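Local coordinates for serine protease inhibitor 4, isoform B (Drosophila melanogaster, PDB 4P0F), which probably inhibits serine and cysteine endopeptidases as a member of the serpin family, and is seen here in its cleaved form, at residues I19-Y22 and G23-G27; L50-E53 and N54-T58; Y103-R106 and Q107-Q111. All blocks are in the same frame, centred on the assembly; numbering follows the deposited sequence.

Contact 1 of 3, residues I19-Y22 and G23-G27; sequences INVY and GKLSG
Tyr22 O accepts two hydrogen bonds, both from Ser26. Ser26 N donates to Tyr22 O at 2.9 Å, tilted 22° from the carbonyl plane. Ser26 OG donates to Tyr22 O, also at 2.9 Å, from above the opposite face. The hydroxyl can do this because OG stands anti to its own carbonyl carbon (chi1 -66°), turned back toward the preceding turn. There Ser26 OG also lies over one face of the Tyr22 ring, 3.8 Å from Tyr22 CE1. An alanine here would probably leave Tyr22 O with just the backbone N-H of this pair and strip the polar cover from that ring face. The far end of Tyr22 is held elsewhere: its OH is hydrogen-bonded to Ser376 and Thr361, and its ring meets Trp374.

Residues 19-27 all lie within helix 6-28, the first helix of the serpin fold. Regular i to i+4 backbone bonds carry it, and the shortest joins Leu25 N to Val21 O at 2.8 Å, running almost straight out from the carbonyl.

The same spacing pairs two buried aliphatic side chains. Val21 and Leu25 lie side by side and point the same way. Val21 CG1 is anti to its backbone N (chi1 170°), which brings this branch to Leu25 CD1 at 3.6 Å. Phe36 touches both residues and Tyr22 as well. On the more open flank, Lys24 bends at chi2, and Lys24 CG passes Asn20 O at 3.4 Å. The lysine chain then leads away from residues 19-22, against Val285, Lys288 and Leu289.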
loop_
_atom_site.group_PDB
_atom_site.type_symbol
_atom_site.label_atom_id
_atom_site.label_comp_id
_atom_site.label_asym_id
_atom_site.label_seq_id
_atom_site.Cartn_x
_atom_site.Cartn_y
_atom_site.Cartn_z
ATOM N N ILE A 19 0.446 -0.858 -10.116
ATOM C CA ILE A 19 0.616 0.190 -11.103
ATOM C C ILE A 19 -0.746 0.702 -11.559
ATOM O O ILE A 19 -0.876 1.874 -11.903
ATOM C CB ILE A 19 1.485 -0.281 -12.305
ATOM C CG1 ILE A 19 0.854 -1.452 -13.048
ATOM C CG2 ILE A 19 2.858 -0.679 -11.803
ATOM C CD1 ILE A 19 1.543 -1.779 -14.361
ATOM N N ASN A 20 -1.772 -0.155 -11.539
ATOM C CA ASN A 20 -3.120 0.303 -11.861
ATOM C C ASN A 20 -3.582 1.374 -10.870
ATOM O O ASN A 20 -4.078 2.433 -11.269
ATOM C CB ASN A 20 -4.111 -0.864 -11.861
ATOM C CG ASN A 20 -3.894 -1.831 -13.016
ATOM O OD1 ASN A 20 -3.128 -1.570 -13.946
ATOM N ND2 ASN A 20 -4.620 -2.940 -12.981
ATOM N N VAL A 21 -3.411 1.096 -9.581
ATOM C CA VAL A 21 -3.820 2.029 -8.526
ATOM C C VAL A 21 -2.981 3.314 -8.578
ATOM O O VAL A 21 -3.515 4.427 -8.494
ATOM C CB VAL A 21 -3.704 1.368 -7.137
ATOM C CG1 VAL A 21 -3.882 2.397 -6.026
ATOM C CG2 VAL A 21 -4.744 0.251 -6.998
ATOM N N TYR A 22 -1.672 3.146 -8.741
ATOM C CA TYR A 22 -0.737 4.272 -8.818
ATOM C C TYR A 22 -1.165 5.217 -9.940
ATOM O O TYR A 22 -1.205 6.439 -9.768
ATOM C CB TYR A 22 0.681 3.728 -9.031
ATOM C CG TYR A 22 1.831 4.714 -9.100
ATOM C CD1 TYR A 22 1.983 5.730 -8.165
ATOM C CD2 TYR A 22 2.815 4.564 -10.072
ATOM C CE1 TYR A 22 3.064 6.601 -8.232
ATOM C CE2 TYR A 22 3.892 5.423 -10.148
ATOM C CZ TYR A 22 4.017 6.436 -9.229
ATOM O OH TYR A 22 5.104 7.272 -9.341
ATOM N N GLY A 23 -1.524 4.647 -11.087
ATOM C CA GLY A 23 -1.976 5.450 -12.201
ATOM C C GLY A 23 -3.232 6.244 -11.902
ATOM O O GLY A 23 -3.317 7.416 -12.257
ATOM N N LYS A 24 -4.216 5.615 -11.262
ATOM C CA LYS A 24 -5.452 6.309 -10.919
ATOM C C LYS A 24 -5.240 7.345 -9.810
ATOM O O LYS A 24 -5.894 8.379 -9.802
ATOM C CB LYS A 24 -6.536 5.309 -10.493
ATOM C CG LYS A 24 -6.938 4.309 -11.576
ATOM C CD LYS A 24 -7.252 4.972 -12.905
ATOM C CE LYS A 24 -7.681 3.924 -13.927
ATOM N NZ LYS A 24 -7.842 4.489 -15.279
ATOM N N LEU A 25 -4.338 7.065 -8.872
ATOM C CA LEU A 25 -4.064 8.009 -7.789
ATOM C C LEU A 25 -3.310 9.224 -8.305
ATOM O O LEU A 25 -3.586 10.348 -7.900
ATOM C CB LEU A 25 -3.258 7.351 -6.675
ATOM C CG LEU A 25 -3.988 6.354 -5.781
ATOM C CD1 LEU A 25 -3.015 5.686 -4.817
ATOM C CD2 LEU A 25 -5.120 7.036 -5.006
ATOM N N SER A 26 -2.348 8.985 -9.190
ATOM C CA SER A 26 -1.559 10.068 -9.768
ATOM C C SER A 26 -2.452 11.015 -10.559
ATOM O O SER A 26 -2.261 12.227 -10.540
ATOM C CB SER A 26 -0.454 9.506 -10.664
ATOM O OG SER A 26 0.494 8.776 -9.896
ATOM N N GLY A 27 -3.429 10.455 -11.258
ATOM C CA GLY A 27 -4.408 11.255 -11.962
ATOM C C GLY A 27 -5.296 12.032 -11.010
ATOM O O GLY A 27 -5.680 13.160 -11.303
#

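Contact 2 of 3, residues L50-E53 and N54-T58; sequences LGAE and NETAT
Ala57 covers one face of the flat peptide carbonyl of Glu53, and the side chain of Asn54 lies on the opposite face. On the first face Ala57 CB sits almost directly over Glu53 C, at 3.7 Å. Ala57 N shares this face and donates a hydrogen bond to Glu53 O at 3.1 Å. The N-H points well at the oxygen (164°), but the donor stands 61° out of the carbonyl plane, so it comes from above. On the second face Asn54 CG approaches Glu53 C at 3.5 Å. Asn54 has a positive phi of 53°, and its side chain is folded back beside Glu53, with Asn54 ND2 3.8 Å from Glu53 CB. Beyond the oxygen, Thr56 CB comes within 3.5 Å of Glu53 O.

The buried side is small and apolar. Ala52 CB touches Ala57 CB at 3.9 Å. Thr56 CG2, anti to its backbone N, turns its methyl to Ala52 CB at 4.0 Å. The other branch of the threonine is polar, and OG1 is hydrogen-bonded to Glu300. Phe301 packs on Ala52, and the backbone of Glu53 is hydrogen-bonded to that of Glu300.

This is a short loop between consecutive helices, with the Ala57 N to Glu53 O bond in the first turn of the second: it leads from helix 38-49 into helix 54-64, in the helical part of the serpin fold.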
loop_
_atom_site.group_PDB
_atom_site.type_symbol
_atom_site.label_atom_id
_atom_site.label_comp_id
_atom_site.label_asym_id
_atom_site.label_seq_id
_atom_site.Cartn_x
_atom_site.Cartn_y
_atom_site.Cartn_z
ATOM N N LEU A 50 -14.520 -12.273 0.123
ATOM C CA LEU A 50 -14.933 -13.551 0.715
ATOM C C LEU A 50 -16.413 -13.562 1.082
ATOM O O LEU A 50 -17.035 -14.623 1.148
ATOM C CB LEU A 50 -14.127 -13.869 1.969
ATOM C CG LEU A 50 -12.611 -13.979 1.847
ATOM C CD1 LEU A 50 -12.058 -14.368 3.211
ATOM C CD2 LEU A 50 -12.214 -14.982 0.774
ATOM N N GLY A 51 -16.962 -12.379 1.336
ATOM C CA GLY A 51 -18.363 -12.250 1.696
ATOM C C GLY A 51 -19.254 -11.807 0.551
ATOM O O GLY A 51 -20.453 -11.604 0.744
ATOM N N ALA A 52 -18.671 -11.657 -0.635
ATOM C CA ALA A 52 -19.391 -11.178 -1.807
ATOM C C ALA A 52 -19.936 -12.324 -2.650
ATOM O O ALA A 52 -19.456 -13.456 -2.574
ATOM C CB ALA A 52 -18.481 -10.285 -2.654
ATOM N N GLU A 53 -20.950 -12.012 -3.451
ATOM C CA GLU A 53 -21.599 -12.982 -4.307
ATOM C C GLU A 53 -21.772 -12.413 -5.705
ATOM O O GLU A 53 -21.621 -11.212 -5.917
ATOM C CB GLU A 53 -22.961 -13.378 -3.736
ATOM C CG GLU A 53 -22.893 -14.064 -2.398
ATOM C CD GLU A 53 -24.233 -14.643 -1.994
ATOM O OE1 GLU A 53 -24.774 -14.242 -0.950
ATOM O OE2 GLU A 53 -24.751 -15.500 -2.734
ATOM N N ASN A 54 -22.077 -13.288 -6.655
ATOM C CA ASN A 54 -22.541 -12.874 -7.978
ATOM C C ASN A 54 -21.599 -11.875 -8.655
ATOM O O ASN A 54 -20.383 -12.024 -8.569
ATOM C CB ASN A 54 -23.948 -12.289 -7.858
ATOM C CG ASN A 54 -24.897 -13.214 -7.106
ATOM O OD1 ASN A 54 -24.890 -14.426 -7.316
ATOM N ND2 ASN A 54 -25.705 -12.647 -6.217
ATOM N N GLU A 55 -22.141 -10.855 -9.325
ATOM C CA GLU A 55 -21.287 -9.921 -10.086
ATOM C C GLU A 55 -20.374 -9.080 -9.197
ATOM O O GLU A 55 -19.272 -8.682 -9.614
ATOM C CB GLU A 55 -22.141 -8.993 -10.961
ATOM C CG GLU A 55 -21.289 -8.117 -11.874
ATOM C CD GLU A 55 -22.076 -7.105 -12.681
ATOM O OE1 GLU A 55 -23.320 -7.207 -12.757
ATOM O OE2 GLU A 55 -21.428 -6.189 -13.240
ATOM N N THR A 56 -20.801 -8.804 -7.970
ATOM C CA THR A 56 -19.948 -8.087 -7.039
ATOM C C THR A 56 -18.661 -8.876 -6.814
ATOM O O THR A 56 -17.558 -8.321 -6.879
ATOM C CB THR A 56 -20.682 -7.835 -5.696
ATOM O OG1 THR A 56 -21.859 -7.056 -5.942
ATOM C CG2 THR A 56 -19.790 -7.094 -4.707
ATOM N N ALA A 57 -18.791 -10.173 -6.560
ATOM C CA ALA A 57 -17.622 -11.015 -6.335
ATOM C C ALA A 57 -16.762 -11.100 -7.592
ATOM O O ALA A 57 -15.538 -11.069 -7.517
ATOM C CB ALA A 57 -18.039 -12.400 -5.902
ATOM N N THR A 58 -17.401 -11.240 -8.745
ATOM C CA THR A 58 -16.646 -11.357 -9.982
ATOM C C THR A 58 -15.845 -10.084 -10.262
ATOM O O THR A 58 -14.681 -10.164 -10.671
ATOM C CB THR A 58 -17.565 -11.662 -11.164
ATOM O OG1 THR A 58 -18.315 -12.860 -10.893
ATOM C CG2 THR A 58 -16.770 -11.867 -12.424
#

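Contact 3 of 3, residues Y103-R106 and Q107-Q111; sequences YQLR and QEFDQ
Arg106 is the N-cap residue of helix 107-115, and its carbonyl opens the helical bonding: Asp110 N donates to Arg106 O at 3.0 Å. The bond is straight, with an angle of 166° at the hydrogen. In the serpin fold this short helix links strand 91-100 to its parallel neighbour, strand 120-124.

Polar contacts also tie down the approach to the helix. The Arg106 chain bends at chi3 (70°) and leads away from residues 107-111, and its NH1 is hydrogen-bonded to Gly302 O. The backbone of Arg106 is hydrogen-bonded to that of Met304.

Apolar packing comes from Leu105 and Phe109. Leu105 CD2 meets the ring at its edge, near the ring plane, 4.2 Å from Phe109 CE2. The ring is presented there with CG anti to the Phe109 backbone N (chi1 -175°). Ile97 and Leu50 pack on Phe109, while Leu305 and Val99 pack on Leu105.

Asp110 makes contacts of both kinds. Asp110 CB lies 3.4 Å from Arg106 O and 4.1 Å from Leu105 CB. The side chains of Leu105 and Asp110 run at about a right angle, and the other leucine methyl, Leu105 CD1, stands 3.7 Å from Asp110 OD1.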
loop_
_atom_site.group_PDB
_atom_site.type_symbol
_atom_site.label_atom_id
_atom_site.label_comp_id
_atom_site.label_asym_id
_atom_site.label_seq_id
_atom_site.Cartn_x
_atom_site.Cartn_y
_atom_site.Cartn_z
ATOM N N TYR A 103 -24.751 -8.745 15.622
ATOM C CA TYR A 103 -24.686 -9.430 14.334
ATOM C C TYR A 103 -23.622 -10.521 14.360
ATOM O O TYR A 103 -22.547 -10.338 14.919
ATOM C CB TYR A 103 -24.411 -8.430 13.204
ATOM C CG TYR A 103 -25.620 -7.585 12.896
ATOM C CD1 TYR A 103 -25.884 -6.436 13.618
ATOM C CD2 TYR A 103 -26.529 -7.960 11.907
ATOM C CE1 TYR A 103 -27.006 -5.669 13.360
ATOM C CE2 TYR A 103 -27.636 -7.192 11.638
ATOM C CZ TYR A 103 -27.870 -6.044 12.365
ATOM O OH TYR A 103 -28.980 -5.271 12.120
ATOM N N GLN A 104 -23.957 -11.669 13.785
ATOM C CA GLN A 104 -23.048 -12.804 13.715
ATOM C C GLN A 104 -22.540 -12.974 12.290
ATOM O O GLN A 104 -23.310 -12.884 11.334
ATOM C CB GLN A 104 -23.746 -14.081 14.169
ATOM C CG GLN A 104 -24.340 -13.991 15.563
ATOM C CD GLN A 104 -24.794 -15.333 16.075
ATOM O OE1 GLN A 104 -25.979 -15.671 16.010
ATOM N NE2 GLN A 104 -23.851 -16.115 16.585
ATOM N N LEU A 105 -21.246 -13.222 12.162
ATOM C CA LEU A 105 -20.660 -13.554 10.872
ATOM C C LEU A 105 -21.137 -14.923 10.423
ATOM O O LEU A 105 -21.415 -15.785 11.249
ATOM C CB LEU A 105 -19.140 -13.551 10.954
ATOM C CG LEU A 105 -18.459 -12.255 11.385
ATOM C CD1 LEU A 105 -16.959 -12.413 11.296
ATOM C CD2 LEU A 105 -18.917 -11.079 10.548
ATOM N N ARG A 106 -21.237 -15.128 9.115
ATOM C CA ARG A 106 -21.479 -16.462 8.594
ATOM C C ARG A 106 -20.249 -17.319 8.848
ATOM O O ARG A 106 -19.133 -16.813 8.855
ATOM C CB ARG A 106 -21.823 -16.412 7.107
ATOM C CG ARG A 106 -23.133 -15.700 6.849
ATOM C CD ARG A 106 -23.629 -15.870 5.432
ATOM N NE ARG A 106 -24.087 -17.226 5.150
ATOM C CZ ARG A 106 -24.644 -17.605 4.001
ATOM N NH1 ARG A 106 -24.831 -16.728 3.023
ATOM N NH2 ARG A 106 -25.023 -18.864 3.830
ATOM N N GLN A 107 -20.460 -18.615 9.055
ATOM C CA GLN A 107 -19.374 -19.506 9.458
ATOM C C GLN A 107 -18.208 -19.539 8.462
ATOM O O GLN A 107 -17.053 -19.424 8.867
ATOM C CB GLN A 107 -19.905 -20.926 9.671
ATOM C CG GLN A 107 -18.865 -21.881 10.242
ATOM C CD GLN A 107 -19.398 -23.291 10.424
ATOM O OE1 GLN A 107 -20.606 -23.507 10.541
ATOM N NE2 GLN A 107 -18.494 -24.262 10.442
ATOM N N GLU A 108 -18.487 -19.683 7.170
ATOM C CA GLU A 108 -17.402 -19.805 6.195
ATOM C C GLU A 108 -16.572 -18.519 6.103
ATOM O O GLU A 108 -15.343 -18.574 6.052
ATOM C CB GLU A 108 -17.952 -20.177 4.818
ATOM C CG GLU A 108 -16.887 -20.334 3.727
ATOM C CD GLU A 108 -15.963 -21.527 3.950
ATOM O OE1 GLU A 108 -16.174 -22.288 4.919
ATOM O OE2 GLU A 108 -15.026 -21.713 3.145
ATOM N N PHE A 109 -17.246 -17.372 6.062
ATOM C CA PHE A 109 -16.592 -16.062 6.077
ATOM C C PHE A 109 -15.674 -15.942 7.293
ATOM O O PHE A 109 -14.497 -15.582 7.185
ATOM C CB PHE A 109 -17.671 -14.968 6.084
ATOM C CG PHE A 109 -17.152 -13.549 5.975
ATOM C CD1 PHE A 109 -16.347 -13.155 4.926
ATOM C CD2 PHE A 109 -17.542 -12.593 6.900
ATOM C CE1 PHE A 109 -15.917 -11.844 4.813
ATOM C CE2 PHE A 109 -17.125 -11.287 6.793
ATOM C CZ PHE A 109 -16.299 -10.909 5.747
ATOM N N ASP A 110 -16.227 -16.260 8.452
ATOM C CA ASP A 110 -15.489 -16.203 9.706
ATOM C C ASP A 110 -14.287 -17.138 9.683
ATOM O O ASP A 110 -13.189 -16.761 10.104
ATOM C CB ASP A 110 -16.405 -16.568 10.879
ATOM C CG ASP A 110 -15.699 -16.489 12.220
ATOM O OD1 ASP A 110 -15.116 -15.434 12.521
ATOM O OD2 ASP A 110 -15.708 -17.488 12.960
ATOM N N GLN A 111 -14.493 -18.361 9.196
ATOM C CA GLN A 111 -13.425 -19.366 9.192
ATOM C C GLN A 111 -12.290 -19.007 8.228
ATOM O O GLN A 111 -11.112 -19.182 8.553
ATOM C CB GLN A 111 -13.992 -20.736 8.835
ATOM C CG GLN A 111 -14.781 -21.380 9.962
ATOM C CD GLN A 111 -13.890 -21.966 11.040
ATOM O OE1 GLN A 111 -13.517 -21.285 11.994
ATOM N NE2 GLN A 111 -13.545 -23.242 10.891
#

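How the contacts relate
Contact 1 lies most centrally, its centre about 12 Å from the centre of the chain, against about 23 Å for contact 2 and 27 Å for contact 3. Contacts 1 and 2 are partly buried; contact 3 is a surface contact. Contact 1 sits mid-helix, where a serine hydroxyl adds to the regular backbone bonds. Contacts 2 and 3 sit where loops enter helices, with one backbone hydrogen bond each between their segments. These two touch, with Gly51 N 3.7 Å from Phe109 CE1, and each also meets Lys303, through Glu53 and Arg106. Contact 1 touches neither, staying about 13 Å from contact 2 and about 20 Å from contact 3 at the nearest atoms.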